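Local coordinates for protein putative carbonic anhydrase (Streptococcus mutans, PDB 3LAS) that probably catalyses the reversible hydration of carbon dioxide to hydrogencarbonate as a zinc-dependent carbonic anhydrase of the beta class, at residues H44-A48 with L49-L53; D69-R72 with S73-S77. One frame throughout, in Å; residues are numbered along the deposited sequence.

Contact 1: residues H44-A48 with L49-L53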
loop_
_atom_site.group_PDB
_atom_site.type_symbol
_atom_site.label_atom_id
_atom_site.label_comp_id
_atom_site.label_asym_id
_atom_site.label_seq_id
_atom_site.Cartn_x
_atom_site.Cartn_y
_atom_site.Cartn_z
ATOM N N HIS A 44 7.531 -0.372 8.790
ATOM C CA HIS A 44 7.151 -1.771 8.557
ATOM C C HIS A 44 5.937 -2.015 9.430
ATOM O O HIS A 44 6.043 -2.031 10.673
ATOM C CB HIS A 44 8.322 -2.704 8.815
ATOM C CG HIS A 44 9.349 -2.656 7.725
ATOM N ND1 HIS A 44 10.501 -3.407 7.819
ATOM C CD2 HIS A 44 9.381 -1.980 6.540
ATOM C CE1 HIS A 44 11.212 -3.183 6.747
ATOM N NE2 HIS A 44 10.585 -2.338 5.937
ATOM N N VAL A 45 4.780 -2.064 8.784
ATOM C CA VAL A 45 3.494 -1.978 9.486
ATOM C C VAL A 45 3.267 -3.142 10.423
ATOM O O VAL A 45 2.740 -2.980 11.540
ATOM C CB VAL A 45 2.368 -1.876 8.439
ATOM C CG1 VAL A 45 1.071 -1.855 9.134
ATOM C CG2 VAL A 45 2.533 -0.627 7.641
ATOM N N ALA A 46 3.711 -4.363 10.037
ATOM C CA ALA A 46 3.429 -5.499 10.904
ATOM C C ALA A 46 4.090 -5.399 12.236
ATOM O O ALA A 46 3.364 -5.498 13.277
ATOM C CB ALA A 46 3.784 -6.845 10.183
ATOM N N PRO A 47 5.402 -5.183 12.376
ATOM C CA PRO A 47 5.964 -5.105 13.751
ATOM C C PRO A 47 5.479 -3.838 14.466
ATOM O O PRO A 47 5.296 -3.868 15.689
ATOM C CB PRO A 47 7.480 -5.140 13.530
ATOM C CG PRO A 47 7.670 -4.676 12.147
ATOM C CD PRO A 47 6.473 -5.236 11.361
ATOM N N ALA A 48 5.245 -2.752 13.743
ATOM C CA ALA A 48 4.780 -1.554 14.438
ATOM C C ALA A 48 3.438 -1.688 15.135
ATOM O O ALA A 48 3.207 -1.104 16.174
ATOM C CB ALA A 48 4.702 -0.394 13.429
ATOM N N LEU A 49 2.575 -2.536 14.561
ATOM C CA LEU A 49 1.244 -2.759 15.097
ATOM C C LEU A 49 1.057 -4.099 15.730
ATOM O O LEU A 49 -0.085 -4.393 16.163
ATOM C CB LEU A 49 0.167 -2.450 14.011
ATOM C CG LEU A 49 0.234 -1.080 13.338
ATOM C CD1 LEU A 49 -0.871 -1.034 12.245
ATOM C CD2 LEU A 49 0.076 0.079 14.288
ATOM N N GLY A 50 2.081 -4.913 15.736
ATOM C CA GLY A 50 1.953 -6.269 16.316
ATOM C C GLY A 50 1.188 -7.241 15.450
ATOM O O GLY A 50 0.533 -8.162 16.008
ATOM N N LEU A 51 1.158 -7.102 14.147
ATOM C CA LEU A 51 0.365 -8.000 13.253
ATOM C C LEU A 51 1.033 -9.302 13.075
ATOM O O LEU A 51 2.178 -9.403 12.642
ATOM C CB LEU A 51 0.181 -7.369 11.869
ATOM C CG LEU A 51 -0.380 -5.921 11.869
ATOM C CD1 LEU A 51 -0.450 -5.503 10.394
ATOM C CD2 LEU A 51 -1.729 -5.899 12.570
ATOM N N ALA A 52 0.288 -10.368 13.303
ATOM C CA ALA A 52 0.657 -11.703 12.791
ATOM C C ALA A 52 0.301 -11.816 11.315
ATOM O O ALA A 52 -0.566 -11.078 10.785
ATOM C CB ALA A 52 -0.128 -12.789 13.574
ATOM N N LEU A 53 0.954 -12.702 10.584
ATOM C CA LEU A 53 0.581 -12.943 9.257
ATOM C C LEU A 53 -0.905 -13.276 9.137
ATOM O O LEU A 53 -1.430 -14.072 9.926
ATOM C CB LEU A 53 1.480 -14.076 8.678
ATOM C CG LEU A 53 1.555 -14.154 7.154
ATOM C CD1 LEU A 53 2.281 -12.892 6.599
ATOM C CD2 LEU A 53 2.297 -15.429 6.703
#
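V45 and L49, one helical turn apart, run alongside each other in the same direction, with CG1 of V45 3.8 Å from CD1 of L49. V45 holds CG1 anti to its own backbone N (chi1 177°), which sends that branch along the helix to L49; the same methyl is met at an angle by L51, whose CD1 lies 4.1 Å from V45 CG1. Branched aliphatic residues suit this place because all three rest on I35 of strand 33-38, and V45 and L51 also reach I58 of strand 56-61. On the flank, the small A46 lets the returning chain come close, its CB 4.0 Å from L51 CB, while H44 and A46 of the second subunit pack against A46 and H44 here. The backbone brings L51 back: after the helical bond from L49 N to V45 O (3.1 Å), L51 N donates to A46 O (2.9 Å). A weak bond joins G50 N to P47 O at 3.4 Å. G50 has the positive phi (75°) that glycine adopts without strain, as the C-prime residue of a Schellman motif ending the short helix 45-49.

Contact 2: residues D69-R72 with S73-S77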
loop_
_atom_site.group_PDB
_atom_site.type_symbol
_atom_site.label_atom_id
_atom_site.label_comp_id
_atom_site.label_asym_id
_atom_site.label_seq_id
_atom_site.Cartn_x
_atom_site.Cartn_y
_atom_site.Cartn_z
ATOM N N ASP A 69 -8.632 5.127 -5.478
ATOM C CA ASP A 69 -8.094 3.780 -5.383
ATOM C C ASP A 69 -8.169 3.254 -3.968
ATOM O O ASP A 69 -8.479 2.081 -3.767
ATOM C CB ASP A 69 -6.619 3.813 -5.865
ATOM C CG ASP A 69 -6.007 2.449 -6.043
ATOM O OD1 ASP A 69 -6.715 1.414 -6.099
ATOM O OD2 ASP A 69 -4.766 2.388 -6.151
ATOM N N VAL A 70 -7.931 4.087 -2.950
ATOM C CA VAL A 70 -8.065 3.640 -1.561
ATOM C C VAL A 70 -9.509 3.282 -1.342
ATOM O O VAL A 70 -9.749 2.217 -0.734
ATOM C CB VAL A 70 -7.553 4.711 -0.610
ATOM C CG1 VAL A 70 -7.996 4.374 0.821
ATOM C CG2 VAL A 70 -6.010 4.826 -0.733
ATOM N N ILE A 71 -10.467 4.047 -1.792
ATOM C CA ILE A 71 -11.901 3.708 -1.574
ATOM C C ILE A 71 -12.215 2.429 -2.348
ATOM O O ILE A 71 -12.858 1.515 -1.786
ATOM C CB ILE A 71 -12.768 4.855 -1.965
ATOM C CG1 ILE A 71 -12.561 5.955 -0.902
ATOM C CG2 ILE A 71 -14.244 4.370 -2.033
ATOM C CD1 ILE A 71 -13.115 7.324 -1.121
ATOM N N ARG A 72 -11.758 2.263 -3.612
ATOM C CA ARG A 72 -11.981 1.024 -4.312
ATOM C C ARG A 72 -11.498 -0.175 -3.511
ATOM O O ARG A 72 -12.168 -1.223 -3.404
ATOM C CB ARG A 72 -11.245 1.109 -5.671
ATOM C CG ARG A 72 -11.263 -0.194 -6.502
ATOM C CD ARG A 72 -10.264 -0.140 -7.624
ATOM N NE ARG A 72 -8.877 -0.264 -7.163
ATOM C CZ ARG A 72 -8.197 -1.407 -7.057
ATOM N NH1 ARG A 72 -8.702 -2.610 -7.290
ATOM N NH2 ARG A 72 -6.920 -1.361 -6.682
ATOM N N SER A 73 -10.285 -0.015 -2.991
ATOM C CA SER A 73 -9.650 -1.093 -2.282
ATOM C C SER A 73 -10.355 -1.405 -0.969
ATOM O O SER A 73 -10.450 -2.596 -0.581
ATOM C CB SER A 73 -8.172 -0.774 -2.066
ATOM O OG SER A 73 -7.499 -0.606 -3.326
ATOM N N LEU A 74 -10.806 -0.372 -0.267
ATOM C CA LEU A 74 -11.536 -0.579 0.944
ATOM C C LEU A 74 -12.875 -1.211 0.696
ATOM O O LEU A 74 -13.330 -2.007 1.540
ATOM C CB LEU A 74 -11.709 0.740 1.741
ATOM C CG LEU A 74 -10.448 1.310 2.326
ATOM C CD1 LEU A 74 -10.683 2.699 2.877
ATOM C CD2 LEU A 74 -9.929 0.374 3.453
ATOM N N VAL A 75 -13.591 -0.868 -0.384
ATOM C CA VAL A 75 -14.901 -1.498 -0.640
ATOM C C VAL A 75 -14.621 -2.968 -0.929
ATOM O O VAL A 75 -15.411 -3.869 -0.443
ATOM C CB VAL A 75 -15.545 -0.806 -1.856
ATOM C CG1 VAL A 75 -16.740 -1.705 -2.383
ATOM C CG2 VAL A 75 -15.938 0.590 -1.547
ATOM N N ILE A 76 -13.557 -3.369 -1.610
ATOM C CA ILE A 76 -13.235 -4.793 -1.775
ATOM C C ILE A 76 -12.904 -5.366 -0.426
ATOM O O ILE A 76 -13.418 -6.469 -0.039
ATOM C CB ILE A 76 -12.066 -4.952 -2.816
ATOM C CG1 ILE A 76 -12.592 -4.550 -4.175
ATOM C CG2 ILE A 76 -11.534 -6.381 -2.768
ATOM C CD1 ILE A 76 -11.416 -4.297 -5.176
ATOM N N SER A 77 -12.073 -4.715 0.363
ATOM C CA SER A 77 -11.705 -5.257 1.691
ATOM C C SER A 77 -12.919 -5.532 2.584
ATOM O O SER A 77 -12.939 -6.546 3.275
ATOM C CB SER A 77 -10.774 -4.197 2.359
ATOM O OG SER A 77 -10.399 -4.602 3.662
#
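S73 sits one turn after D69 and bonds twice to its carbonyl: S73 N and S73 OG each lie 2.9 Å from D69 O, approaching from opposite faces of the carbonyl plane. Serine suits the place because, with OG beside its own backbone N (chi1 -60°), the short hydroxyl folds back onto the preceding turn. The same OG lies over one face of the R72 guanidinium, without a hydrogen bond to it. R72 bends at chi3 (73°) and turns its guanidinium edge to D69, making a salt bridge side-on: NE is 2.9 Å and NH2 2.8 Å from the single oxygen D69 OD1, which lies almost in the guanidinium plane. Further along, CD1 of I76 comes 3.8 Å from R72 NH1. These residues belong to helix 68-80, the connection of a beta-alpha-beta crossover between parallel strands 56-61 and 85-91. Aliphatic V70 and L74 suit its sheet-facing side: with CG1 of V70 3.8 Å from CD1 of L74, they press on V36 and A34 of strand 33-38, respectively. The polar side faces the dimer partner. D69 OD2 accepts from N61 ND2 of the second subunit and is also hydrogen-bonded to T67 OG1 there, while S73 OG bonds to A62 N of the second subunit. Arginine is long enough to meet D69 and still reach that chain, through NH2 to A62 O and NH1 to F121 O of the second subunit.

How the contacts relate
Contact 1 precedes contact 2 along the chain, with strand 56-61 between them. Their centres are 21 Å apart and their nearest atoms about 12 Å, so they do not touch, but both pack on strands 33-38 and 56-61. Strand 33-38 ends at C38, which binds the zinc ion with H91 and C94; D40 is predicted to be a further ligand. The side chain of V45 in contact 1 lies about 8 Å from that of C38, and V70 in contact 2 about 10 Å from it and 13 Å from the zinc ion; neither contact supplies a zinc ligand. Both also meet the second subunit, 44-53 by packing and 69-77 largely through buried hydrogen bonds, with some packing.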